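Local coordinates for discoidin-2 (Dictyostelium discoideum, PDB 2VM9), which binds galactose and N-acetylgalactosamine as a trimeric, calcium-containing lectin and may take part in forming the spore coat, at residues A75-G80 with N118-I123; V88-L93 with G108-A113; V169-R174 with Y244-D249; P199-G204 with Y250-F255. One frame throughout, in Å; residues are numbered along the deposited sequence.

Interaction 1: residues A75-G80 with N118-I123; sequences AISTQG and NSIVTI
I76 and I123, and two residues on T78 and V121, form hydrogen-bonded antiparallel pairs. Each is closed by two backbone bonds, I76 N to I123 O and I123 N to I76 O, then T78 N to V121 O and V121 N to T78 O. The axes of the short segments 75-79 and 121-123 approach to 4.7 Å, their directions 161° apart.

At the non-hydrogen-bonded pair between these rungs, S77 OG and T122 OG1 meet at 2.6 Å; either hydroxyl could be the donor. Where the pairing ends, Q79 takes over: with CG anti to its backbone N (chi1 -171°) and the chain extended, NE2 reaches N118 O at 2.9 Å. The acceptor lies in the Q79 amide plane, while NE2 stands above the N118 carbonyl plane. Q79 OE1 is held by N36 N, so both ends of the amide are gripped and its rotation is fixed. One water donates to both T78 OG1 and V121 O; T78 OG1 also bonds N114.

The apolar pair is I76 with I123, side by side, CG2 of I76 3.8 Å from CB of I123. Separately, I120 CG2 rests against S77 CB at 3.7 Å.

Strand 70-79 thus sits between strands 121-131 and 146-153 in one sheet of the F5/8 type C beta-sandwich, its I76 and T78 face packed on Y91 of strand 87-96.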
loop_
_atom_site.group_PDB
_atom_site.type_symbol
_atom_site.label_atom_id
_atom_site.label_comp_id
_atom_site.label_asym_id
_atom_site.label_seq_id
_atom_site.Cartn_x
_atom_site.Cartn_y
_atom_site.Cartn_z
ATOM N N ALA A 75 4.449 -17.091 -11.370
ATOM C CA ALA A 75 4.745 -17.534 -12.735
ATOM C C ALA A 75 4.832 -16.358 -13.672
ATOM O O ALA A 75 4.354 -15.245 -13.352
ATOM C CB ALA A 75 3.666 -18.522 -13.247
ATOM N N ILE A 76 5.479 -16.614 -14.808
ATOM C CA ILE A 76 5.439 -15.683 -15.941
ATOM C C ILE A 76 5.041 -16.493 -17.170
ATOM O O ILE A 76 5.454 -17.657 -17.317
ATOM C CB ILE A 76 6.819 -15.014 -16.159
ATOM C CG1 ILE A 76 6.771 -14.006 -17.322
ATOM C CG2 ILE A 76 7.936 -16.083 -16.394
ATOM C CD1 ILE A 76 8.059 -13.224 -17.445
ATOM N N SER A 77 4.258 -15.886 -18.062
ATOM C CA SER A 77 3.935 -16.505 -19.329
ATOM C C SER A 77 4.353 -15.543 -20.433
ATOM O O SER A 77 4.106 -14.350 -20.309
ATOM C CB SER A 77 2.445 -16.739 -19.455
ATOM O OG SER A 77 2.077 -17.798 -18.582
ATOM N N THR A 78 4.976 -16.063 -21.480
ATOM C CA THR A 78 5.304 -15.250 -22.664
ATOM C C THR A 78 4.741 -15.891 -23.927
ATOM O O THR A 78 4.490 -17.098 -23.994
ATOM C CB THR A 78 6.836 -15.000 -22.839
ATOM O OG1 THR A 78 7.491 -16.226 -23.188
ATOM C CG2 THR A 78 7.451 -14.425 -21.531
ATOM N N GLN A 79 4.595 -15.053 -24.943
ATOM C CA GLN A 79 3.997 -15.420 -26.187
ATOM C C GLN A 79 4.680 -14.542 -27.229
ATOM O O GLN A 79 5.217 -13.463 -26.927
ATOM C CB GLN A 79 2.511 -15.109 -26.041
ATOM C CG GLN A 79 1.593 -15.562 -27.084
ATOM C CD GLN A 79 0.164 -15.204 -26.673
ATOM O OE1 GLN A 79 -0.066 -14.141 -26.078
ATOM N NE2 GLN A 79 -0.791 -16.070 -26.986
ATOM N N GLY A 80 4.668 -14.994 -28.469
ATOM C CA GLY A 80 5.173 -14.152 -29.528
ATOM C C GLY A 80 4.137 -13.111 -29.964
ATOM O O GLY A 80 3.121 -12.840 -29.282
ATOM N N ASN A 118 1.824 -17.668 -31.194
ATOM C CA ASN A 118 0.698 -17.706 -30.242
ATOM C C ASN A 118 0.793 -18.668 -29.091
ATOM O O ASN A 118 -0.024 -18.590 -28.159
ATOM C CB ASN A 118 -0.630 -17.962 -30.995
ATOM C CG ASN A 118 -0.978 -16.837 -31.912
ATOM O OD1 ASN A 118 -0.927 -15.676 -31.534
ATOM N ND2 ASN A 118 -1.341 -17.165 -33.135
ATOM N N SER A 119 1.721 -19.626 -29.146
ATOM C CA SER A 119 1.739 -20.629 -28.086
ATOM C C SER A 119 2.360 -20.007 -26.844
ATOM O O SER A 119 3.337 -19.265 -26.914
ATOM C CB SER A 119 2.523 -21.883 -28.477
ATOM O OG SER A 119 1.986 -22.458 -29.665
ATOM N N ILE A 120 1.739 -20.283 -25.713
ATOM C CA ILE A 120 2.167 -19.695 -24.452
ATOM C C ILE A 120 3.236 -20.560 -23.803
ATOM O O ILE A 120 3.104 -21.793 -23.724
ATOM C CB ILE A 120 0.952 -19.501 -23.532
ATOM C CG1 ILE A 120 -0.004 -18.491 -24.202
ATOM C CG2 ILE A 120 1.422 -19.062 -22.094
ATOM C CD1 ILE A 120 -1.392 -18.396 -23.546
ATOM N N VAL A 121 4.297 -19.923 -23.331
ATOM C CA VAL A 121 5.329 -20.626 -22.555
ATOM C C VAL A 121 5.345 -20.049 -21.153
ATOM O O VAL A 121 5.503 -18.852 -20.977
ATOM C CB VAL A 121 6.735 -20.522 -23.211
ATOM C CG1 VAL A 121 7.842 -21.154 -22.268
ATOM C CG2 VAL A 121 6.697 -21.176 -24.602
ATOM N N THR A 122 5.161 -20.920 -20.161
ATOM C CA THR A 122 5.015 -20.484 -18.764
ATOM C C THR A 122 6.111 -21.100 -17.925
ATOM O O THR A 122 6.413 -22.315 -18.046
ATOM C CB THR A 122 3.632 -20.893 -18.202
ATOM O OG1 THR A 122 2.603 -20.345 -19.039
ATOM C CG2 THR A 122 3.466 -20.404 -16.740
ATOM N N ILE A 123 6.727 -20.252 -17.118
ATOM C CA ILE A 123 7.737 -20.615 -16.158
ATOM C C ILE A 123 7.156 -20.368 -14.778
ATOM O O ILE A 123 6.608 -19.294 -14.507
ATOM C CB ILE A 123 8.974 -19.736 -16.341
ATOM C CG1 ILE A 123 9.423 -19.778 -17.814
ATOM C CG2 ILE A 123 10.086 -20.079 -15.336
ATOM C CD1 ILE A 123 9.677 -21.144 -18.341
HETATM O O HOH W 1 8.121 -17.807 -21.003
HETATM O O HOH W 2 4.309 -17.696 -28.804
#

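Interaction 2: residues V88-L93 with G108-A113; sequences VTSYKL and GEIINA
I111 lies over one face of the Y91 ring, its CG2 4.2 Å from the ring centroid in a CH-pi contact, while CD1 touches Y91 CE1 at 3.6 Å. The methyl of A113 meets the same ring at its edge, CB to Y91 CE2 3.6 Å. Y91 has CG between its backbone N and carbonyl carbon (chi1 61°), which turns the ring across toward these two residues. L93 CD1 adds a contact to I111 CD1 at 3.8 Å.

On the other face of the sheet the K92 chain runs out extended, and its CE packs on I110 CG1 at 3.5 Å. I110 CG2 meanwhile covers S90 OG, a hydroxyl bonded to T140.

Backbone bonds hold these side chains in place. Y91 and I111 are a hydrogen-bonded antiparallel pair, with I111 N to Y91 O the shorter bond at 2.7 Å. Further along, A113 N donates to T89 O at 2.8 Å. Toward G108 a water that accepts from L93 N lies between the strands, close to E109 O, in place of a direct bond.

Strands 87-96 and 102-112 form a beta hairpin, with 102-112 outermost in its five-stranded sheet. On the far side of 87-96 lies strand 133-142, where T89 and S90 both face T140 in a classic beta bulge. The Y91 side packs on strand 70-79 and on I123 of strand 121-131, in the opposing sheet.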
loop_
_atom_site.group_PDB
_atom_site.type_symbol
_atom_site.label_atom_id
_atom_site.label_comp_id
_atom_site.label_asym_id
_atom_site.label_seq_id
_atom_site.Cartn_x
_atom_site.Cartn_y
_atom_site.Cartn_z
ATOM N N VAL A 88 10.186 -13.720 -29.017
ATOM C CA VAL A 88 11.401 -13.869 -28.235
ATOM C C VAL A 88 11.645 -15.340 -27.964
ATOM O O VAL A 88 10.768 -16.024 -27.457
ATOM C CB VAL A 88 11.296 -13.041 -26.942
ATOM C CG1 VAL A 88 12.453 -13.357 -25.985
ATOM C CG2 VAL A 88 11.239 -11.543 -27.329
ATOM N N THR A 89 12.851 -15.824 -28.294
ATOM C CA THR A 89 13.152 -17.245 -28.165
ATOM C C THR A 89 13.835 -17.589 -26.834
ATOM O O THR A 89 13.844 -18.753 -26.418
ATOM C CB THR A 89 14.041 -17.726 -29.335
ATOM O OG1 THR A 89 15.173 -16.841 -29.428
ATOM C CG2 THR A 89 13.267 -17.735 -30.653
ATOM N N SER A 90 14.440 -16.601 -26.166
ATOM C CA SER A 90 14.988 -16.823 -24.827
ATOM C C SER A 90 15.110 -15.490 -24.122
ATOM O O SER A 90 15.244 -14.454 -24.781
ATOM C CB SER A 90 16.360 -17.532 -24.864
ATOM O OG SER A 90 17.442 -16.677 -25.261
ATOM N N TYR A 91 15.071 -15.530 -22.799
ATOM C CA TYR A 91 15.239 -14.299 -22.032
ATOM C C TYR A 91 15.796 -14.580 -20.637
ATOM O O TYR A 91 15.815 -15.733 -20.166
ATOM C CB TYR A 91 13.890 -13.555 -21.930
ATOM C CG TYR A 91 12.789 -14.343 -21.223
ATOM C CD1 TYR A 91 12.658 -14.294 -19.825
ATOM C CD2 TYR A 91 11.860 -15.097 -21.950
ATOM C CE1 TYR A 91 11.647 -15.019 -19.169
ATOM C CE2 TYR A 91 10.830 -15.811 -21.294
ATOM C CZ TYR A 91 10.746 -15.759 -19.912
ATOM O OH TYR A 91 9.739 -16.428 -19.270
ATOM N N LYS A 92 16.259 -13.506 -20.007
ATOM C CA LYS A 92 16.638 -13.491 -18.594
ATOM C C LYS A 92 15.626 -12.640 -17.824
ATOM O O LYS A 92 14.860 -11.852 -18.413
ATOM C CB LYS A 92 18.038 -12.884 -18.415
ATOM C CG LYS A 92 19.186 -13.755 -18.988
ATOM C CD LYS A 92 20.521 -13.015 -18.872
ATOM C CE LYS A 92 21.612 -13.850 -19.530
ATOM N NZ LYS A 92 22.985 -13.330 -19.212
ATOM N N LEU A 93 15.619 -12.816 -16.509
ATOM C CA LEU A 93 14.745 -12.032 -15.639
ATOM C C LEU A 93 15.596 -11.389 -14.567
ATOM O O LEU A 93 16.561 -11.993 -14.076
ATOM C CB LEU A 93 13.678 -12.908 -14.972
ATOM C CG LEU A 93 12.555 -13.474 -15.829
ATOM C CD1 LEU A 93 11.788 -14.522 -14.977
ATOM C CD2 LEU A 93 11.616 -12.337 -16.367
ATOM N N GLY A 108 21.132 -15.582 -13.354
ATOM C CA GLY A 108 21.192 -15.141 -14.739
ATOM C C GLY A 108 20.805 -16.235 -15.711
ATOM O O GLY A 108 21.172 -16.169 -16.888
ATOM N N GLU A 109 20.020 -17.199 -15.229
ATOM C CA GLU A 109 19.533 -18.311 -16.048
ATOM C C GLU A 109 18.910 -17.783 -17.320
ATOM O O GLU A 109 18.078 -16.875 -17.281
ATOM C CB GLU A 109 18.486 -19.153 -15.300
ATOM C CG GLU A 109 17.885 -20.285 -16.169
ATOM C CD GLU A 109 16.681 -20.992 -15.551
ATOM O OE1 GLU A 109 16.257 -20.638 -14.422
ATOM O OE2 GLU A 109 16.142 -21.914 -16.219
ATOM N N ILE A 110 19.310 -18.355 -18.457
ATOM C CA ILE A 110 18.642 -18.007 -19.713
ATOM C C ILE A 110 17.441 -18.942 -19.844
ATOM O O ILE A 110 17.607 -20.163 -19.917
ATOM C CB ILE A 110 19.615 -18.081 -20.919
ATOM C CG1 ILE A 110 20.715 -17.031 -20.740
ATOM C CG2 ILE A 110 18.841 -17.877 -22.271
ATOM C CD1 ILE A 110 21.776 -16.992 -21.816
ATOM N N ILE A 111 16.246 -18.369 -19.866
ATOM C CA ILE A 111 14.999 -19.130 -19.932
ATOM C C ILE A 111 14.614 -19.357 -21.378
ATOM O O ILE A 111 14.598 -18.419 -22.181
ATOM C CB ILE A 111 13.881 -18.369 -19.200
ATOM C CG1 ILE A 111 14.260 -18.268 -17.710
ATOM C CG2 ILE A 111 12.502 -18.987 -19.477
ATOM C CD1 ILE A 111 13.495 -17.228 -16.946
ATOM N N ASN A 112 14.350 -20.609 -21.725
ATOM C CA ASN A 112 13.936 -20.905 -23.093
ATOM C C ASN A 112 12.493 -20.475 -23.282
ATOM O O ASN A 112 11.634 -20.796 -22.455
ATOM C CB ASN A 112 14.098 -22.391 -23.382
ATOM C CG ASN A 112 15.550 -22.816 -23.386
ATOM O OD1 ASN A 112 16.406 -22.137 -23.956
ATOM N ND2 ASN A 112 15.843 -23.942 -22.729
ATOM N N ALA A 113 12.229 -19.730 -24.346
ATOM C CA ALA A 113 10.919 -19.133 -24.482
ATOM C C ALA A 113 10.191 -19.597 -25.735
ATOM O O ALA A 113 10.008 -20.809 -25.934
ATOM C CB ALA A 113 11.014 -17.573 -24.381
HETATM O O HOH W 3 17.266 -15.037 -15.344
#

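Interaction 3: residues V169-R174 with Y244-D249; sequences VSIGDR and YDLTFD
V169 pairs with F248 through two backbone bonds, V169 N to F248 O and F248 N to V169 O. At the next pair, which lacks backbone bonds, S170 OG lies 2.6 Å from T247 OG1, and either may donate. I171 N still reaches L246 O, at 3.1 Å, although the strand has ended; the I171 side chain runs alongside L246, CD1 to CB 4.1 Å.

G172, at positive phi, donates its N to D245 OD1 at 2.9 Å in a nearly straight bond (177°) that meets the carboxylate from above its plane. The other oxygen, D245 OD2, forms a salt bridge with K207, so the carboxylate is held at both ends. D173 OD1 is bonded to S175 OG and forms a salt bridge with R187.

R174 then folds back, its chain bent at chi2 and chi3, and lays its guanidinium flat on the Y244 ring. The stack has centres 3.7 Å apart and planes at 5°, a cation-pi contact with CD also over the ring. In the same pose NE and NH2 both grip Y244 O, at 3.0 and 2.9 Å, from one face of the carbonyl; NH2 also donates to a water.

Y244 and D245 both face D209, a carbohydrate-binding residue, in a classic beta bulge. The arrangement is thus an antiparallel strand pair of the H-type lectin domain whose bulged end lies beside the carbohydrate site.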
loop_
_atom_site.group_PDB
_atom_site.type_symbol
_atom_site.label_atom_id
_atom_site.label_comp_id
_atom_site.label_asym_id
_atom_site.label_seq_id
_atom_site.Cartn_x
_atom_site.Cartn_y
_atom_site.Cartn_z
ATOM N N VAL A 169 -7.424 4.075 27.928
ATOM C CA VAL A 169 -8.658 4.280 28.654
ATOM C C VAL A 169 -8.461 3.757 30.085
ATOM O O VAL A 169 -7.857 2.717 30.274
ATOM C CB VAL A 169 -9.867 3.604 27.920
ATOM C CG1 VAL A 169 -9.594 2.141 27.603
ATOM C CG2 VAL A 169 -11.179 3.793 28.683
ATOM N N SER A 170 -8.993 4.482 31.059
ATOM C CA SER A 170 -8.886 4.093 32.473
ATOM C C SER A 170 -10.247 4.177 33.120
ATOM O O SER A 170 -11.175 4.788 32.580
ATOM C CB SER A 170 -7.955 5.064 33.223
ATOM O OG SER A 170 -6.645 5.114 32.663
ATOM N N ILE A 171 -10.377 3.563 34.294
ATOM C CA ILE A 171 -11.605 3.746 35.065
ATOM C C ILE A 171 -11.717 5.222 35.449
ATOM O O ILE A 171 -12.747 5.860 35.186
ATOM C CB ILE A 171 -11.610 2.862 36.325
ATOM C CG1 ILE A 171 -11.504 1.381 35.925
ATOM C CG2 ILE A 171 -12.909 3.112 37.140
ATOM C CD1 ILE A 171 -11.381 0.401 37.096
ATOM N N GLY A 172 -10.660 5.757 36.065
ATOM C CA GLY A 172 -10.563 7.193 36.287
ATOM C C GLY A 172 -11.323 7.682 37.494
ATOM O O GLY A 172 -11.340 8.890 37.777
ATOM N N ASP A 173 -11.934 6.747 38.219
ATOM C CA ASP A 173 -12.601 7.045 39.482
ATOM C C ASP A 173 -12.744 5.762 40.310
ATOM O O ASP A 173 -12.191 4.720 39.947
ATOM C CB ASP A 173 -13.964 7.724 39.254
ATOM C CG ASP A 173 -15.018 6.797 38.665
ATOM O OD1 ASP A 173 -14.821 5.562 38.591
ATOM O OD2 ASP A 173 -16.106 7.317 38.293
ATOM N N ARG A 174 -13.499 5.852 41.409
ATOM C CA ARG A 174 -13.556 4.754 42.386
ATOM C C ARG A 174 -14.763 3.835 42.183
ATOM O O ARG A 174 -15.211 3.157 43.134
ATOM C CB ARG A 174 -13.552 5.311 43.811
ATOM C CG ARG A 174 -12.476 6.338 44.056
ATOM C CD ARG A 174 -11.073 5.746 43.994
ATOM N NE ARG A 174 -10.534 5.546 42.633
ATOM C CZ ARG A 174 -9.946 6.475 41.882
ATOM N NH1 ARG A 174 -9.836 7.737 42.328
ATOM N NH2 ARG A 174 -9.460 6.147 40.679
ATOM N N TYR A 244 -9.083 0.201 42.536
ATOM C CA TYR A 244 -8.992 1.667 42.628
ATOM C C TYR A 244 -8.922 2.307 41.242
ATOM O O TYR A 244 -9.639 3.277 40.945
ATOM C CB TYR A 244 -7.748 2.027 43.461
ATOM C CG TYR A 244 -7.633 3.474 43.831
ATOM C CD1 TYR A 244 -8.051 3.904 45.092
ATOM C CD2 TYR A 244 -7.115 4.407 42.938
ATOM C CE1 TYR A 244 -7.932 5.216 45.462
ATOM C CE2 TYR A 244 -7.005 5.747 43.297
ATOM C CZ TYR A 244 -7.416 6.127 44.574
ATOM O OH TYR A 244 -7.328 7.440 44.976
ATOM N N ASP A 245 -8.074 1.750 40.379
ATOM C CA ASP A 245 -8.012 2.190 38.979
ATOM C C ASP A 245 -7.361 1.093 38.124
ATOM O O ASP A 245 -6.622 0.231 38.636
ATOM C CB ASP A 245 -7.198 3.498 38.859
ATOM C CG ASP A 245 -7.455 4.242 37.546
ATOM O OD1 ASP A 245 -8.469 3.962 36.886
ATOM O OD2 ASP A 245 -6.639 5.125 37.181
ATOM N N LEU A 246 -7.682 1.103 36.836
ATOM C CA LEU A 246 -7.011 0.245 35.847
ATOM C C LEU A 246 -6.876 1.073 34.606
ATOM O O LEU A 246 -7.769 1.893 34.316
ATOM C CB LEU A 246 -7.869 -0.974 35.493
ATOM C CG LEU A 246 -8.051 -2.039 36.573
ATOM C CD1 LEU A 246 -9.200 -2.973 36.159
ATOM C CD2 LEU A 246 -6.742 -2.803 36.790
ATOM N N THR A 247 -5.808 0.833 33.846
ATOM C CA THR A 247 -5.620 1.513 32.559
ATOM C C THR A 247 -5.279 0.490 31.491
ATOM O O THR A 247 -4.448 -0.384 31.723
ATOM C CB THR A 247 -4.480 2.574 32.609
ATOM O OG1 THR A 247 -4.771 3.546 33.617
ATOM C CG2 THR A 247 -4.332 3.263 31.249
ATOM N N PHE A 248 -5.916 0.617 30.327
ATOM C CA PHE A 248 -5.541 -0.174 29.146
ATOM C C PHE A 248 -5.088 0.715 27.997
ATOM O O PHE A 248 -5.677 1.780 27.753
ATOM C CB PHE A 248 -6.727 -1.013 28.655
ATOM C CG PHE A 248 -7.118 -2.121 29.607
ATOM C CD1 PHE A 248 -6.549 -3.390 29.475
ATOM C CD2 PHE A 248 -8.020 -1.880 30.641
ATOM C CE1 PHE A 248 -6.879 -4.433 30.368
ATOM C CE2 PHE A 248 -8.384 -2.916 31.547
ATOM C CZ PHE A 248 -7.796 -4.179 31.424
ATOM N N ASP A 249 -4.086 0.244 27.253
ATOM C CA ASP A 249 -3.889 0.770 25.902
ATOM C C ASP A 249 -4.739 -0.096 24.981
ATOM O O ASP A 249 -4.881 -1.307 25.199
ATOM C CB ASP A 249 -2.426 0.677 25.485
ATOM C CG ASP A 249 -1.629 1.933 25.854
ATOM O OD1 ASP A 249 -2.255 2.957 26.243
ATOM O OD2 ASP A 249 -0.385 1.888 25.765
HETATM O O HOH W 4 -7.843 7.792 38.899
#

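Interaction 4: residues P199-G204 with Y250-F255; sequences PIVSIG and YVAVEF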
loop_
_atom_site.group_PDB
_atom_site.type_symbol
_atom_site.label_atom_id
_atom_site.label_comp_id
_atom_site.label_asym_id
_atom_site.label_seq_id
_atom_site.Cartn_x
_atom_site.Cartn_y
_atom_site.Cartn_z
ATOM N N PRO A 199 -13.924 -2.136 13.261
ATOM C CA PRO A 199 -12.617 -2.739 13.522
ATOM C C PRO A 199 -12.657 -3.815 14.615
ATOM O O PRO A 199 -13.696 -4.024 15.243
ATOM C CB PRO A 199 -11.801 -1.557 14.024
ATOM C CG PRO A 199 -12.843 -0.722 14.789
ATOM C CD PRO A 199 -14.113 -0.865 13.989
ATOM N N ILE A 200 -11.534 -4.486 14.821
ATOM C CA ILE A 200 -11.361 -5.298 16.025
ATOM C C ILE A 200 -10.658 -4.370 17.017
ATOM O O ILE A 200 -10.094 -3.332 16.617
ATOM C CB ILE A 200 -10.575 -6.590 15.748
ATOM C CG1 ILE A 200 -9.148 -6.282 15.282
ATOM C CG2 ILE A 200 -11.327 -7.457 14.719
ATOM C CD1 ILE A 200 -8.146 -5.832 16.410
ATOM N N VAL A 201 -10.749 -4.665 18.309
ATOM C CA VAL A 201 -10.080 -3.787 19.271
ATOM C C VAL A 201 -9.341 -4.675 20.263
ATOM O O VAL A 201 -9.960 -5.411 21.049
ATOM C CB VAL A 201 -11.060 -2.839 20.020
ATOM C CG1 VAL A 201 -10.329 -2.062 21.120
ATOM C CG2 VAL A 201 -11.741 -1.835 19.058
ATOM N N SER A 202 -8.018 -4.568 20.221
ATOM C CA SER A 202 -7.141 -5.332 21.101
ATOM C C SER A 202 -6.696 -4.456 22.252
ATOM O O SER A 202 -6.492 -3.253 22.085
ATOM C CB SER A 202 -5.917 -5.826 20.332
ATOM O OG SER A 202 -6.315 -6.814 19.411
ATOM N N ILE A 203 -6.550 -5.047 23.437
ATOM C CA ILE A 203 -6.242 -4.235 24.622
ATOM C C ILE A 203 -5.146 -4.878 25.481
ATOM O O ILE A 203 -4.929 -6.085 25.415
ATOM C CB ILE A 203 -7.535 -3.953 25.498
ATOM C CG1 ILE A 203 -8.115 -5.237 26.120
ATOM C CG2 ILE A 203 -8.610 -3.210 24.667
ATOM C CD1 ILE A 203 -9.353 -5.033 27.063
ATOM N N GLY A 204 -4.467 -4.058 26.271
ATOM C CA GLY A 204 -3.420 -4.557 27.150
ATOM C C GLY A 204 -3.313 -3.658 28.353
ATOM O O GLY A 204 -3.310 -2.432 28.223
ATOM N N TYR A 250 -5.300 0.513 23.948
ATOM C CA TYR A 250 -5.993 -0.278 22.937
ATOM C C TYR A 250 -5.399 -0.045 21.554
ATOM O O TYR A 250 -4.840 1.030 21.270
ATOM C CB TYR A 250 -7.494 0.019 22.923
ATOM C CG TYR A 250 -7.879 1.344 22.264
ATOM C CD1 TYR A 250 -8.001 1.443 20.857
ATOM C CD2 TYR A 250 -8.131 2.479 23.032
ATOM C CE1 TYR A 250 -8.350 2.646 20.246
ATOM C CE2 TYR A 250 -8.496 3.714 22.425
ATOM C CZ TYR A 250 -8.612 3.769 21.028
ATOM O OH TYR A 250 -8.959 4.956 20.412
ATOM N N VAL A 251 -5.542 -1.062 20.706
ATOM C CA VAL A 251 -5.121 -0.980 19.306
ATOM C C VAL A 251 -6.333 -1.461 18.503
ATOM O O VAL A 251 -6.725 -2.619 18.610
ATOM C CB VAL A 251 -3.865 -1.839 19.026
ATOM C CG1 VAL A 251 -3.488 -1.786 17.527
ATOM C CG2 VAL A 251 -2.647 -1.359 19.895
ATOM N N ALA A 252 -6.972 -0.529 17.791
ATOM C CA ALA A 252 -8.125 -0.850 16.965
ATOM C C ALA A 252 -7.607 -1.058 15.547
ATOM O O ALA A 252 -6.889 -0.192 15.017
ATOM C CB ALA A 252 -9.116 0.264 16.997
ATOM N N VAL A 253 -7.950 -2.199 14.962
ATOM C CA VAL A 253 -7.415 -2.576 13.651
ATOM C C VAL A 253 -8.567 -2.826 12.687
ATOM O O VAL A 253 -9.466 -3.614 12.960
ATOM C CB VAL A 253 -6.518 -3.847 13.717
ATOM C CG1 VAL A 253 -5.919 -4.153 12.335
ATOM C CG2 VAL A 253 -5.392 -3.680 14.754
ATOM N N GLU A 254 -8.514 -2.165 11.530
ATOM C CA GLU A 254 -9.553 -2.350 10.507
ATOM C C GLU A 254 -8.953 -3.081 9.326
ATOM O O GLU A 254 -7.937 -2.641 8.787
ATOM C CB GLU A 254 -10.090 -0.992 10.044
ATOM C CG GLU A 254 -11.303 -1.132 9.120
ATOM C CD GLU A 254 -11.624 0.126 8.333
ATOM O OE1 GLU A 254 -10.729 0.973 8.137
ATOM O OE2 GLU A 254 -12.783 0.232 7.877
ATOM N N PHE A 255 -9.589 -4.185 8.921
ATOM C CA PHE A 255 -9.040 -5.044 7.884
ATOM C C PHE A 255 -9.717 -4.829 6.554
ATOM O O PHE A 255 -10.901 -4.490 6.496
ATOM C CB PHE A 255 -9.189 -6.518 8.265
ATOM C CG PHE A 255 -8.405 -6.909 9.475
ATOM C CD1 PHE A 255 -7.024 -7.058 9.404
ATOM C CD2 PHE A 255 -9.048 -7.137 10.689
ATOM C CE1 PHE A 255 -6.290 -7.433 10.520
ATOM C CE2 PHE A 255 -8.321 -7.504 11.826
ATOM C CZ PHE A 255 -6.947 -7.660 11.744
#
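Two neighbouring strands of the lectin-like domain, 200-211 and 243-254, meet here as a regular antiparallel ladder. The axes of the short segments 200-204 and 250-254 approach to 4.5 Å, their directions 161° apart. Four backbone bonds tie them: I200 N to V253 O and V253 N to I200 O, then S202 N to V251 O and V251 N to S202 O, the last two both 2.8 Å.

The side chains divide between two faces. On one, I200 and V253 lie side by side and point the same way, CD1 of I200 3.7 Å from CB of V253. With chi1 at 63°, I200 swings CG1 toward F255, whose CE2 is 3.8 Å from it. The F255 ring in turn folds back over its own strand, with V253 CG1 above one of its faces. On the opposite face V201 spans two partners: CG2 touches A252 CB at 3.9 Å, and CG1 touches Y250 CB at 4.0 Å. I203 CG2 meets the same Y250 CB at 3.8 Å, its side chain crossing that of Y250 at about a right angle. Just before the strand, P199 CB sits against V253 O.

The V201 and Y250 side turns inward, where Y250 packs edge-to-face with F231. V166 and V164 of the third subunit pack on the I200, S202 and F255 side; separately, D249 OD2 of that subunit accepts from the backbone I203 N. The ladder therefore has one face turned mainly to the domain core and the other to the subunit interface, consistent with the homotrimer of this H-type lectin.

In the fold
Interactions 1 and 2 belong to the N-terminal beta-sandwich, interactions 3 and 4 to the lectin-like domain; centres of contacts in different domains lie about 44 to 64 Å apart. Along the chain, interaction 2 is nested inside the loop closed by interaction 1. Their centres are about 11 Å apart, and they touch across the sandwich. Interactions 3 and 4 follow later, and their segments alternate. Both use strand 243-254, the middle of three strands, with 163-170 and 200-211 as its partners; their centres are about 18 Å apart. The two pairs of contacts thus belong to separate domains, and only the lectin-like pair reaches other subunits of the trimer.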